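Local coordinates for alcohol dehydrogenase superfamily protein (Novosphingobium aromaticivorans, PDB 3GAZ), which probably works as an NADP-dependent oxidoreductase of the medium-chain alcohol dehydrogenase superfamily, its substrate not being established, at residues 10-15 with 64-69; 112-117 with 276-281; 127-132 with 330-335; 166-171 with 188-193; 215-220 with 233-238. All blocks are in the same frame, centred on the assembly; numbering follows the deposited sequence.

Contact 1: residues 10-15 with 64-69; sequences AAVVEE and PAILGM
Ile-66 lays its CG1 branch over strand 7-13, with CG1 3.9 Å from CG2 of Val-12 and the end of the branch, CD1, 3.7 Å from CB of Ala-10. A chi1 of -67° puts CG1 opposite the carbonyl carbon, and the extended chi2 then carries CD1 onward to the alanine. Shortening Ile-66 to an alanine would probably open a gap beside Ala-10 CB and Val-12 CG2, which meet that branch in this contact. Farther along, Val-13 CG2 touches Leu-67 CD1 at 3.7 Å, the two side chains crossing at about a right angle. The backbones are joined at Val-13 and Ala-65. Val-13 N donates to Ala-65 O at 2.9 Å and nearly straight (167°), and Ala-65 N returns a bond to Val-13 O at 3.0 Å. This reciprocal pair defines one antiparallel hydrogen-bonded bridge. The touching parts run 133° apart, well short of antiparallel, in keeping with a bridge that does not extend. Pro-64, which follows a cis peptide bond, adds a CA-H...O contact of 3.1 Å to Val-13 O. On the Leu-67 side a water takes over, donating a hydrogen bond to Ala-11 O and accepting one from Leu-67 N at 2.8 Å. His-105 makes backbone bonds to both Ala-11 and Leu-67, and so ties the same two segments together. The result is an isolated beta bridge between the hairpin of strands 7-13 and 20-26 and the loop entering strand 70-78, in the GroES-like, catalytic part of a medium-chain dehydrogenase.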
# COMPACT_ATOMS: atom_id res chain seq x y z
N ALA A 10 11.37 4.17 -15.78
CA ALA A 10 10.80 3.08 -15.01
C ALA A 10 9.82 2.31 -15.88
O ALA A 10 9.27 2.85 -16.84
CB ALA A 10 10.08 3.62 -13.77
N ALA A 11 9.62 1.05 -15.55
CA ALA A 11 8.69 0.21 -16.28
C ALA A 11 7.41 0.20 -15.47
O ALA A 11 7.41 -0.11 -14.28
CB ALA A 11 9.24 -1.20 -16.42
N VAL A 12 6.31 0.56 -16.12
CA VAL A 12 5.03 0.61 -15.44
C VAL A 12 4.02 -0.35 -16.05
O VAL A 12 3.87 -0.41 -17.27
CB VAL A 12 4.42 2.04 -15.51
CG1 VAL A 12 3.09 2.08 -14.76
CG2 VAL A 12 5.39 3.05 -14.94
N VAL A 13 3.34 -1.11 -15.19
CA VAL A 13 2.30 -2.01 -15.66
C VAL A 13 1.06 -1.16 -15.44
O VAL A 13 0.70 -0.84 -14.31
CB VAL A 13 2.23 -3.31 -14.82
CG1 VAL A 13 1.05 -4.15 -15.27
CG2 VAL A 13 3.52 -4.10 -14.98
N GLU A 14 0.42 -0.76 -16.54
CA GLU A 14 -0.74 0.12 -16.48
C GLU A 14 -2.05 -0.56 -16.12
O GLU A 14 -2.87 0.01 -15.39
CB GLU A 14 -0.86 0.85 -17.81
CG GLU A 14 0.48 1.38 -18.30
CD GLU A 14 0.36 2.35 -19.46
OE1 GLU A 14 -0.37 2.04 -20.42
OE2 GLU A 14 1.02 3.41 -19.41
N GLU A 15 -2.26 -1.77 -16.63
CA GLU A 15 -3.48 -2.51 -16.35
C GLU A 15 -3.20 -4.00 -16.29
O GLU A 15 -2.15 -4.46 -16.73
CB GLU A 15 -4.55 -2.22 -17.41
CG GLU A 15 -4.18 -2.61 -18.84
CD GLU A 15 -3.37 -1.54 -19.55
OE1 GLU A 15 -3.75 -0.35 -19.46
OE2 GLU A 15 -2.36 -1.88 -20.20
N PRO A 64 -2.38 1.17 -11.92
CA PRO A 64 -1.02 1.06 -12.48
C PRO A 64 0.04 1.07 -11.39
O PRO A 64 -0.19 1.59 -10.30
CB PRO A 64 -0.93 2.29 -13.37
CG PRO A 64 -1.74 3.29 -12.61
CD PRO A 64 -2.96 2.49 -12.22
N ALA A 65 1.19 0.49 -11.68
CA ALA A 65 2.26 0.46 -10.70
C ALA A 65 3.58 -0.05 -11.26
O ALA A 65 3.62 -0.70 -12.31
CB ALA A 65 1.84 -0.40 -9.50
N ILE A 66 4.66 0.27 -10.56
CA ILE A 66 5.99 -0.18 -10.93
C ILE A 66 6.17 -1.43 -10.07
O ILE A 66 6.05 -1.37 -8.85
CB ILE A 66 7.05 0.87 -10.56
CG1 ILE A 66 6.86 2.12 -11.43
CG2 ILE A 66 8.44 0.28 -10.72
CD1 ILE A 66 7.65 3.33 -10.97
N LEU A 67 6.43 -2.56 -10.72
CA LEU A 67 6.60 -3.82 -10.00
C LEU A 67 8.06 -4.18 -9.73
O LEU A 67 8.97 -3.42 -10.09
CB LEU A 67 5.89 -4.95 -10.76
CG LEU A 67 4.46 -4.60 -11.18
CD1 LEU A 67 3.77 -5.85 -11.76
CD2 LEU A 67 3.69 -4.08 -9.98
N GLY A 68 8.29 -5.32 -9.09
CA GLY A 68 9.64 -5.74 -8.76
C GLY A 68 9.85 -5.51 -7.28
O GLY A 68 9.62 -4.40 -6.80
N MSE A 69 10.29 -6.52 -6.55
CA MSE A 69 10.46 -6.40 -5.10
C MSE A 69 11.90 -6.33 -4.60
O MSE A 69 12.18 -5.67 -3.58
CB MSE A 69 9.74 -7.58 -4.41
CG MSE A 69 8.30 -7.79 -4.88
SE MSE A 69 7.54 -9.31 -4.21
CE MSE A 69 7.83 -10.38 -5.44
O HOH W 1 6.84 -2.82 -13.49

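Contact 2: residues 112-117 with 276-281; sequences DARLLA and EGLAHF
Arg-114, in the 3-10 turn 113-115, brings its CA to 4.8 Å from that of Ala-279, in the first turn of helix 278-293. The carbonyl oxygens Arg-114 O and Leu-278 O approach to 3.4 Å, two acceptors with no bond between them. A water lies within bonding distance of both Arg-114 O and Ala-279 O.

Among the side chains, Arg-114 grips Asp-112 side-on: its chain bends at chi3 (-72°) to come back to the carboxylate, where NE meets OD1, and NH2 meets OD2 at 2.8 Å, each about 24° out of the carboxylate plane on the syn side. OD1 also accepts from Arg-114 N through its anti lone pair, which makes an Asx turn. Leu-278 lies over one face of the guanidinium so held, its CD2 3.6 Å from NH2 and also 3.6 Å from Asp-112 OD2. Leu-115 CD2 fits between Leu-278 CG at 3.8 Å and Phe-281 CD2 at 3.6 Å.

The chemistry is thus divided: the charges of Asp-112 and Arg-114 pair within their own turn, which fixes the rotation of the guanidinium, and the helix offers this pair only the carbon atoms of Leu-278, while carbon-to-carbon packing falls to Leu-115 on Leu-278 and Phe-281.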
# COMPACT_ATOMS: atom_id res chain seq x y z
N ASP A 112 13.59 3.06 2.77
CA ASP A 112 13.83 3.19 4.20
C ASP A 112 15.14 2.45 4.47
O ASP A 112 15.25 1.26 4.16
CB ASP A 112 12.68 2.54 4.98
CG ASP A 112 12.81 2.72 6.48
OD1 ASP A 112 13.87 2.37 7.05
OD2 ASP A 112 11.84 3.22 7.10
N ALA A 113 16.10 3.15 5.05
CA ALA A 113 17.42 2.59 5.34
C ALA A 113 17.39 1.24 6.05
O ALA A 113 18.25 0.39 5.82
CB ALA A 113 18.25 3.59 6.15
N ARG A 114 16.41 1.04 6.91
CA ARG A 114 16.28 -0.21 7.67
C ARG A 114 16.10 -1.46 6.82
O ARG A 114 16.42 -2.57 7.26
CB ARG A 114 15.13 -0.09 8.66
CG ARG A 114 15.36 0.93 9.76
CD ARG A 114 14.12 1.10 10.62
NE ARG A 114 13.07 1.82 9.92
CZ ARG A 114 11.87 2.09 10.43
NH1 ARG A 114 11.57 1.70 11.67
NH2 ARG A 114 10.98 2.77 9.72
N LEU A 115 15.59 -1.28 5.60
CA LEU A 115 15.36 -2.39 4.69
C LEU A 115 16.62 -2.79 3.92
O LEU A 115 16.67 -3.85 3.29
CB LEU A 115 14.27 -2.02 3.69
CG LEU A 115 12.86 -1.78 4.21
CD1 LEU A 115 11.95 -1.31 3.08
CD2 LEU A 115 12.31 -3.06 4.83
N LEU A 116 17.64 -1.94 3.97
CA LEU A 116 18.88 -2.17 3.25
C LEU A 116 20.05 -2.72 4.05
O LEU A 116 20.11 -2.57 5.27
CB LEU A 116 19.33 -0.88 2.57
CG LEU A 116 18.42 -0.35 1.46
CD1 LEU A 116 18.85 1.05 1.08
CD2 LEU A 116 18.46 -1.29 0.26
N ALA A 117 20.97 -3.34 3.33
CA ALA A 117 22.19 -3.90 3.90
C ALA A 117 23.26 -3.78 2.82
O ALA A 117 22.95 -3.85 1.62
CB ALA A 117 21.99 -5.37 4.27
N GLU A 276 5.99 -3.01 10.00
CA GLU A 276 6.41 -3.40 11.34
C GLU A 276 7.55 -4.41 11.23
O GLU A 276 7.52 -5.31 10.39
CB GLU A 276 5.24 -3.99 12.15
CG GLU A 276 4.81 -5.39 11.76
CD GLU A 276 3.80 -5.97 12.75
OE1 GLU A 276 2.69 -5.40 12.88
OE2 GLU A 276 4.12 -7.00 13.39
N GLY A 277 8.56 -4.23 12.07
CA GLY A 277 9.71 -5.12 12.05
C GLY A 277 10.62 -4.84 10.87
O GLY A 277 11.35 -5.72 10.42
N LEU A 278 10.57 -3.61 10.35
CA LEU A 278 11.39 -3.22 9.21
C LEU A 278 12.87 -3.46 9.43
O LEU A 278 13.58 -3.88 8.52
CB LEU A 278 11.16 -1.75 8.87
CG LEU A 278 10.30 -1.44 7.64
CD1 LEU A 278 8.94 -2.12 7.77
CD2 LEU A 278 10.14 0.07 7.50
N ALA A 279 13.34 -3.18 10.64
CA ALA A 279 14.75 -3.35 10.98
C ALA A 279 15.22 -4.80 10.85
O ALA A 279 16.38 -5.06 10.53
CB ALA A 279 15.01 -2.84 12.39
N HIS A 280 14.32 -5.74 11.11
CA HIS A 280 14.65 -7.16 11.03
C HIS A 280 15.09 -7.55 9.61
O HIS A 280 15.89 -8.47 9.43
CB HIS A 280 13.44 -8.00 11.45
CG HIS A 280 13.73 -9.47 11.59
ND1 HIS A 280 14.80 -9.95 12.31
CD2 HIS A 280 13.06 -10.55 11.14
CE1 HIS A 280 14.79 -11.27 12.29
NE2 HIS A 280 13.74 -11.66 11.58
N PHE A 281 14.58 -6.84 8.61
CA PHE A 281 14.93 -7.13 7.22
C PHE A 281 16.41 -6.89 6.95
O PHE A 281 17.11 -7.79 6.48
CB PHE A 281 14.08 -6.30 6.26
CG PHE A 281 12.81 -6.98 5.84
CD1 PHE A 281 12.22 -7.96 6.64
CD2 PHE A 281 12.21 -6.67 4.63
CE1 PHE A 281 11.05 -8.61 6.25
CE2 PHE A 281 11.04 -7.31 4.22
CZ PHE A 281 10.46 -8.28 5.03
O HOH W 2 17.91 -3.00 9.69

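Contact 3: residues 127-132 with 330-335; sequences QASVLP and KIAITV
Lys-330 opens the contact by folding its aliphatic chain around Val-130. Its CB lies 3.8 Å from Val-130 CB; bends at chi3 (57°) and chi4 (58°) then curl the chain back, so that CE comes 3.2 Å from Val-130 O and CD 3.4 Å from the same oxygen. These are carbon contacts: the ammonium group goes elsewhere, with NZ bonded to Thr-44 O. An alanine in place of Lys-330 would probably leave Thr-44 O without its ammonium partner and open a gap beside Val-130 CB and O, where CD and CE now lie. A modelled calcium ion lies about 3 Å from the nearest atom of the Lys-330 side chain.

Ile-331 turns its side chain away, onto helix 311-319, and meets Val-130 through its backbone: Ile-331 O is 3.7 Å from Val-130 CG1 and accepts a hydrogen bond from Thr-44 OG1. Here the C-terminal chain has come back from the Rossmann domain to the catalytic, GroES-like domain, as in other medium-chain dehydrogenases, and its strand 332-334 pairs antiparallel with 41-43 and parallel with 306-307.

Ala-332 lies in that strand, and its CB points toward segment 127-132. It meets two neighbours there, Val-130 CG1 at 3.8 Å and Ser-129 OG at 3.5 Å. With chi1 near -62°, Val-130 holds CG1 opposite its carbonyl carbon, where this one methyl can touch both Ile-331 O and Ala-332 CB. The hydroxyl of Ser-129 is hydrogen-bonded to Arg-126 O, one turn back in helix 125-129, so it meets the alanine methyl with its polar need already served.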
# COMPACT_ATOMS: atom_id res chain seq x y z
N GLN A 127 23.70 -11.00 -9.06
CA GLN A 127 23.68 -12.04 -8.03
C GLN A 127 23.02 -11.58 -6.73
O GLN A 127 22.23 -12.30 -6.14
CB GLN A 127 25.10 -12.51 -7.71
CG GLN A 127 25.74 -13.40 -8.75
CD GLN A 127 27.16 -13.77 -8.35
OE1 GLN A 127 28.01 -12.90 -8.17
NE2 GLN A 127 27.43 -15.06 -8.21
N ALA A 128 23.38 -10.38 -6.28
CA ALA A 128 22.84 -9.84 -5.05
C ALA A 128 21.35 -9.50 -5.16
O ALA A 128 20.60 -9.66 -4.20
CB ALA A 128 23.63 -8.61 -4.63
N SER A 129 20.93 -9.04 -6.34
CA SER A 129 19.54 -8.65 -6.55
C SER A 129 18.50 -9.78 -6.41
O SER A 129 17.34 -9.51 -6.11
CB SER A 129 19.38 -7.99 -7.92
OG SER A 129 19.44 -8.94 -8.96
N VAL A 130 18.90 -11.02 -6.63
CA VAL A 130 17.95 -12.14 -6.54
C VAL A 130 17.94 -12.83 -5.18
O VAL A 130 17.25 -13.83 -4.99
CB VAL A 130 18.24 -13.21 -7.61
CG1 VAL A 130 18.09 -12.63 -8.99
CG2 VAL A 130 19.65 -13.78 -7.41
N LEU A 131 18.68 -12.28 -4.23
CA LEU A 131 18.79 -12.88 -2.90
C LEU A 131 17.80 -12.45 -1.80
O LEU A 131 17.25 -13.29 -1.10
CB LEU A 131 20.23 -12.66 -2.40
CG LEU A 131 20.92 -13.67 -1.48
CD1 LEU A 131 20.81 -15.08 -2.04
CD2 LEU A 131 22.39 -13.27 -1.35
N PRO A 132 17.56 -11.14 -1.64
CA PRO A 132 16.64 -10.62 -0.61
C PRO A 132 15.38 -11.41 -0.22
O PRO A 132 15.34 -12.03 0.83
CB PRO A 132 16.34 -9.21 -1.09
CG PRO A 132 17.64 -8.80 -1.71
CD PRO A 132 18.00 -10.04 -2.53
N LYS A 330 17.40 -17.95 -10.33
CA LYS A 330 16.49 -16.82 -10.48
C LYS A 330 16.89 -15.87 -11.61
O LYS A 330 18.01 -15.91 -12.10
CB LYS A 330 16.37 -16.09 -9.14
CG LYS A 330 15.72 -16.95 -8.04
CD LYS A 330 15.63 -16.24 -6.69
CE LYS A 330 14.87 -14.91 -6.79
NZ LYS A 330 13.49 -15.09 -7.32
N ILE A 331 15.94 -15.04 -12.02
CA ILE A 331 16.14 -14.08 -13.10
C ILE A 331 16.35 -12.67 -12.56
O ILE A 331 15.58 -12.20 -11.72
CB ILE A 331 14.91 -14.03 -14.04
CG1 ILE A 331 14.67 -15.41 -14.67
CG2 ILE A 331 15.12 -12.97 -15.11
CD1 ILE A 331 15.75 -15.85 -15.64
N ALA A 332 17.39 -12.01 -13.05
CA ALA A 332 17.71 -10.65 -12.64
C ALA A 332 17.66 -9.73 -13.85
O ALA A 332 18.09 -10.09 -14.95
CB ALA A 332 19.09 -10.59 -12.00
N ILE A 333 17.12 -8.53 -13.64
CA ILE A 333 17.03 -7.54 -14.69
C ILE A 333 18.15 -6.55 -14.47
O ILE A 333 18.32 -6.06 -13.35
CB ILE A 333 15.69 -6.77 -14.62
CG1 ILE A 333 14.52 -7.73 -14.85
CG2 ILE A 333 15.69 -5.62 -15.63
CD1 ILE A 333 13.19 -7.16 -14.40
N THR A 334 18.91 -6.25 -15.51
CA THR A 334 19.99 -5.28 -15.39
C THR A 334 19.43 -3.91 -15.72
O THR A 334 19.12 -3.62 -16.88
CB THR A 334 21.16 -5.58 -16.34
OG1 THR A 334 21.70 -6.87 -16.04
CG2 THR A 334 22.25 -4.52 -16.18
N VAL A 335 19.29 -3.07 -14.71
CA VAL A 335 18.76 -1.72 -14.88
C VAL A 335 19.87 -0.77 -15.34
O VAL A 335 19.70 -0.01 -16.29
CB VAL A 335 18.15 -1.19 -13.57
CG1 VAL A 335 17.78 0.28 -13.72
CG2 VAL A 335 16.91 -2.01 -13.20

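Contact 4: residues 166-171 with 188-193; sequences VAIQIA and EYVRDL
Leu-193 begins its contact at CB, which lies 4.1 Å from CG2 of Ile-168 on the neighbouring helix. With chi1 at -74° its CG stands beside the backbone N, and from there the two methyls divide their partners. CD1 goes to Ile-168, 3.9 Å from CG2, and at 4.0 Å also meets Gln-169 CG. Across the contact CD2 lies against the glutamine, 3.7 Å from CD and close to the amide NE2 as well. Both of these partners cross the leucine at about a right angle.

The amide that Leu-193 packs on is held in place from outside the contact: Gln-169 OE1 accepts from Ala-298 N, and NE2 is bonded to His-165 O one turn earlier. A buried polar group is thus satisfied at both ends while its carbons serve the apolar interface. Tyr-189 OH stays 4.0 Å from NE2 of Gln-169, too far for a bond, with ring and amide planes 83° apart; the tyrosine ring instead makes a cation-pi contact with Arg-300. Deeper in the interface, Ile-168 CD1 reaches Val-190 CG1 at 3.9 Å, and both side chains also touch Ala-180 of strand 177-182.

The short helical segments run nearly parallel, at a crossing angle of -20° and with axes 10.6 Å apart. Parallel neighbours of this kind follow from the strand order: helices 162-173 and 184-193 succeed strands 153-157 and 177-182, and pack side by side in the beta-alpha-beta-alpha-beta half of a Rossmann fold, consistent with the NADP-binding domain of this family.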
# COMPACT_ATOMS: atom_id res chain seq x y z
N VAL A 166 18.30 -21.47 -1.16
CA VAL A 166 18.88 -20.65 -0.11
C VAL A 166 18.60 -21.29 1.25
O VAL A 166 19.41 -21.18 2.17
CB VAL A 166 18.36 -19.19 -0.15
CG1 VAL A 166 18.91 -18.49 -1.39
CG2 VAL A 166 16.84 -19.16 -0.16
N ALA A 167 17.46 -21.97 1.38
CA ALA A 167 17.11 -22.64 2.62
C ALA A 167 18.14 -23.75 2.88
O ALA A 167 18.56 -23.97 4.01
CB ALA A 167 15.71 -23.23 2.52
N ILE A 168 18.53 -24.45 1.82
CA ILE A 168 19.53 -25.52 1.93
C ILE A 168 20.84 -24.98 2.50
O ILE A 168 21.41 -25.55 3.42
CB ILE A 168 19.85 -26.15 0.56
CG1 ILE A 168 18.69 -27.02 0.08
CG2 ILE A 168 21.16 -26.95 0.65
CD1 ILE A 168 18.89 -27.60 -1.30
N GLN A 169 21.30 -23.87 1.93
CA GLN A 169 22.56 -23.28 2.34
C GLN A 169 22.53 -22.69 3.75
O GLN A 169 23.54 -22.74 4.46
CB GLN A 169 22.99 -22.22 1.32
CG GLN A 169 23.19 -22.83 -0.08
CD GLN A 169 23.57 -21.80 -1.13
OE1 GLN A 169 24.67 -21.27 -1.13
NE2 GLN A 169 22.63 -21.51 -2.03
N ILE A 170 21.39 -22.14 4.15
CA ILE A 170 21.28 -21.58 5.50
C ILE A 170 21.35 -22.73 6.50
O ILE A 170 22.11 -22.68 7.46
CB ILE A 170 19.93 -20.82 5.69
CG1 ILE A 170 19.96 -19.50 4.92
CG2 ILE A 170 19.68 -20.55 7.18
CD1 ILE A 170 18.66 -18.73 4.98
N ALA A 171 20.55 -23.77 6.25
CA ALA A 171 20.51 -24.94 7.12
C ALA A 171 21.89 -25.58 7.28
O ALA A 171 22.30 -25.91 8.38
CB ALA A 171 19.51 -25.96 6.58
N GLU A 188 21.48 -32.68 -9.30
CA GLU A 188 22.92 -32.49 -9.33
C GLU A 188 23.30 -31.20 -8.62
O GLU A 188 24.30 -31.14 -7.90
CB GLU A 188 23.40 -32.46 -10.78
CG GLU A 188 24.89 -32.54 -10.92
CD GLU A 188 25.45 -33.71 -10.15
OE1 GLU A 188 24.90 -34.83 -10.28
OE2 GLU A 188 26.43 -33.51 -9.41
N TYR A 189 22.51 -30.16 -8.84
CA TYR A 189 22.74 -28.86 -8.23
C TYR A 189 22.64 -28.97 -6.71
O TYR A 189 23.50 -28.44 -5.99
CB TYR A 189 21.73 -27.84 -8.75
CG TYR A 189 21.73 -26.54 -7.97
CD1 TYR A 189 22.76 -25.62 -8.13
CD2 TYR A 189 20.74 -26.27 -7.03
CE1 TYR A 189 22.81 -24.45 -7.36
CE2 TYR A 189 20.78 -25.11 -6.25
CZ TYR A 189 21.81 -24.21 -6.42
OH TYR A 189 21.86 -23.07 -5.65
N VAL A 190 21.60 -29.64 -6.23
CA VAL A 190 21.40 -29.82 -4.79
C VAL A 190 22.55 -30.60 -4.16
O VAL A 190 23.03 -30.25 -3.08
CB VAL A 190 20.07 -30.56 -4.51
CG1 VAL A 190 19.96 -30.93 -3.03
CG2 VAL A 190 18.90 -29.67 -4.91
N ARG A 191 23.00 -31.63 -4.86
CA ARG A 191 24.12 -32.44 -4.37
C ARG A 191 25.34 -31.54 -4.21
O ARG A 191 26.02 -31.59 -3.19
CB ARG A 191 24.42 -33.56 -5.38
CG ARG A 191 25.49 -34.55 -4.92
CD ARG A 191 25.97 -35.40 -6.10
NE ARG A 191 26.65 -34.59 -7.11
CZ ARG A 191 27.84 -34.02 -6.93
NH1 ARG A 191 28.48 -34.17 -5.78
NH2 ARG A 191 28.39 -33.29 -7.89
N ASP A 192 25.59 -30.71 -5.22
CA ASP A 192 26.72 -29.79 -5.21
C ASP A 192 26.73 -28.87 -3.99
O ASP A 192 27.79 -28.59 -3.43
CB ASP A 192 26.72 -28.93 -6.48
CG ASP A 192 27.73 -29.40 -7.50
OD1 ASP A 192 28.94 -29.27 -7.24
OD2 ASP A 192 27.31 -29.91 -8.57
N LEU A 193 25.55 -28.39 -3.60
CA LEU A 193 25.46 -27.51 -2.43
C LEU A 193 25.90 -28.20 -1.15
O LEU A 193 26.25 -27.53 -0.18
CB LEU A 193 24.02 -26.99 -2.26
CG LEU A 193 23.55 -25.91 -3.24
CD1 LEU A 193 22.11 -25.52 -2.90
CD2 LEU A 193 24.47 -24.69 -3.17

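Contact 5: residues 215-220 with 233-238; sequences QGFDLV and FSAVKR
Phe-217 O accepts a hydrogen bond from Lys-237 N at 2.8 Å, the donor standing 41° out of the carbonyl plane, and Val-236 CA adds a longer CA-H...O contact to the same oxygen. In the other direction Phe-217 N donates to Ala-235 O at 2.9 Å, this time in the carbonyl plane. The two bonds flank Val-236 and define a parallel bridge between Phe-217 and Val-236, whose side chains diverge. Ala-235 O is also met by the Phe-217 ring, which brings CD2 to 3.4 Å with the oxygen at its edge, near the ring plane.

Gly-216 is needed here for two reasons: a CB would stand only 2.8 Å from Ala-235 O, and at these backbone angles, with phi positive, it would also jam against the carbonyl O of Gln-215. Beside it runs the chain of Lys-237. With CG opposite the backbone N (chi1 177°), it passes along Asp-218, and NZ forms a salt bridge to OD1 at 2.9 Å, approaching from above the carboxylate plane. A water accepts from Lys-237 NZ and donates to Gly-216 O at 2.8 Å, giving the ammonium a second partner. Another water links Gln-215 O to Arg-238 N.

On the buried side, Val-220 CG2 rests 3.9 Å from Val-236 CA and also near Ala-235. The bridge joins the start of strand 217-222 to the short strand 236-237 that follows helix 227-235. Strand 240-244 packs against Val-220 and Val-236, strand 153-157 touches Phe-217 and Ala-235, and helix 204-212 covers the Phe-217 ring.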
# COMPACT_ATOMS: atom_id res chain seq x y z
N GLN A 215 12.45 -42.70 10.79
CA GLN A 215 11.96 -41.82 11.85
C GLN A 215 11.34 -40.53 11.30
O GLN A 215 10.37 -40.00 11.87
CB GLN A 215 13.11 -41.42 12.78
CG GLN A 215 13.72 -42.55 13.59
CD GLN A 215 12.70 -43.27 14.45
OE1 GLN A 215 12.21 -44.33 14.08
NE2 GLN A 215 12.37 -42.68 15.59
N GLY A 216 11.88 -40.04 10.20
CA GLY A 216 11.39 -38.79 9.64
C GLY A 216 12.43 -37.73 9.92
O GLY A 216 13.48 -38.04 10.50
N PHE A 217 12.15 -36.49 9.54
CA PHE A 217 13.09 -35.39 9.74
C PHE A 217 12.66 -34.43 10.86
O PHE A 217 11.48 -34.18 11.04
CB PHE A 217 13.22 -34.60 8.43
CG PHE A 217 13.59 -35.44 7.24
CD1 PHE A 217 14.92 -35.59 6.85
CD2 PHE A 217 12.60 -36.11 6.51
CE1 PHE A 217 15.26 -36.39 5.75
CE2 PHE A 217 12.93 -36.90 5.42
CZ PHE A 217 14.26 -37.05 5.04
N ASP A 218 13.64 -33.88 11.59
CA ASP A 218 13.33 -32.94 12.67
C ASP A 218 12.62 -31.70 12.14
O ASP A 218 11.70 -31.17 12.77
CB ASP A 218 14.61 -32.47 13.38
CG ASP A 218 15.37 -33.60 14.05
OD1 ASP A 218 14.73 -34.40 14.77
OD2 ASP A 218 16.60 -33.66 13.88
N LEU A 219 13.05 -31.24 10.97
CA LEU A 219 12.48 -30.04 10.36
C LEU A 219 12.22 -30.20 8.87
O LEU A 219 13.09 -30.66 8.13
CB LEU A 219 13.44 -28.86 10.59
CG LEU A 219 13.09 -27.48 10.04
CD1 LEU A 219 11.74 -27.00 10.59
CD2 LEU A 219 14.20 -26.51 10.44
N VAL A 220 11.01 -29.84 8.42
CA VAL A 220 10.67 -29.92 7.00
C VAL A 220 10.23 -28.55 6.49
O VAL A 220 9.32 -27.94 7.04
CB VAL A 220 9.51 -30.91 6.74
CG1 VAL A 220 9.20 -30.94 5.24
CG2 VAL A 220 9.89 -32.31 7.22
N PHE A 233 4.01 -33.12 6.00
CA PHE A 233 3.43 -33.59 7.25
C PHE A 233 3.77 -35.08 7.39
O PHE A 233 3.91 -35.59 8.50
CB PHE A 233 1.91 -33.43 7.26
CG PHE A 233 1.43 -31.99 7.34
CD1 PHE A 233 2.30 -30.96 7.69
CD2 PHE A 233 0.09 -31.69 7.14
CE1 PHE A 233 1.83 -29.65 7.83
CE2 PHE A 233 -0.39 -30.38 7.28
CZ PHE A 233 0.49 -29.36 7.64
N SER A 234 3.88 -35.75 6.26
CA SER A 234 4.18 -37.18 6.24
C SER A 234 5.65 -37.48 6.55
O SER A 234 5.96 -38.50 7.19
CB SER A 234 3.79 -37.76 4.88
OG SER A 234 4.05 -39.15 4.83
N ALA A 235 6.55 -36.60 6.13
CA ALA A 235 7.98 -36.79 6.34
C ALA A 235 8.54 -36.31 7.69
O ALA A 235 9.64 -36.70 8.07
CB ALA A 235 8.75 -36.10 5.21
N VAL A 236 7.79 -35.47 8.40
CA VAL A 236 8.26 -34.93 9.67
C VAL A 236 8.32 -35.98 10.79
O VAL A 236 7.48 -36.88 10.86
CB VAL A 236 7.38 -33.72 10.12
CG1 VAL A 236 6.00 -34.20 10.56
CG2 VAL A 236 8.07 -32.95 11.23
N LYS A 237 9.33 -35.85 11.65
CA LYS A 237 9.54 -36.76 12.78
C LYS A 237 8.54 -36.43 13.88
O LYS A 237 8.01 -35.32 13.92
CB LYS A 237 10.97 -36.60 13.30
CG LYS A 237 11.32 -37.42 14.53
CD LYS A 237 12.76 -37.13 15.00
CE LYS A 237 13.79 -37.56 13.96
NZ LYS A 237 15.19 -37.20 14.34
N ARG A 238 8.29 -37.38 14.78
CA ARG A 238 7.37 -37.15 15.89
C ARG A 238 7.92 -35.99 16.71
O ARG A 238 9.12 -35.95 16.99
CB ARG A 238 7.26 -38.41 16.76
CG ARG A 238 6.51 -38.21 18.08
CD ARG A 238 6.28 -39.55 18.76
NE ARG A 238 5.56 -40.44 17.87
CZ ARG A 238 4.29 -40.26 17.50
NH1 ARG A 238 3.61 -39.22 17.97
NH2 ARG A 238 3.72 -41.09 16.64
O HOH W 3 8.93 -40.28 14.23
O HOH W 4 15.87 -37.44 11.75

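From the N terminus, contact 1 closes first, tying the opening hairpin to the loop before strand 70-78 within the catalytic domain, and is complete before any other contact begins. Contact 2 opens at 112-117 and contact 3 at 127-132; they close in the same order, at 276-281 and 330-335, so the two cross. Both long loops enclose contacts 4 and 5, which follow in series and lie in the Rossmann domain: one pairs two helices, the other joins a strand to the short strand after the next helix. Contact 3 returns the C-terminal strand to the catalytic sheet and touches contact 4, Leu-131 CD1 lying 4.0 Å from Val-166 CG1.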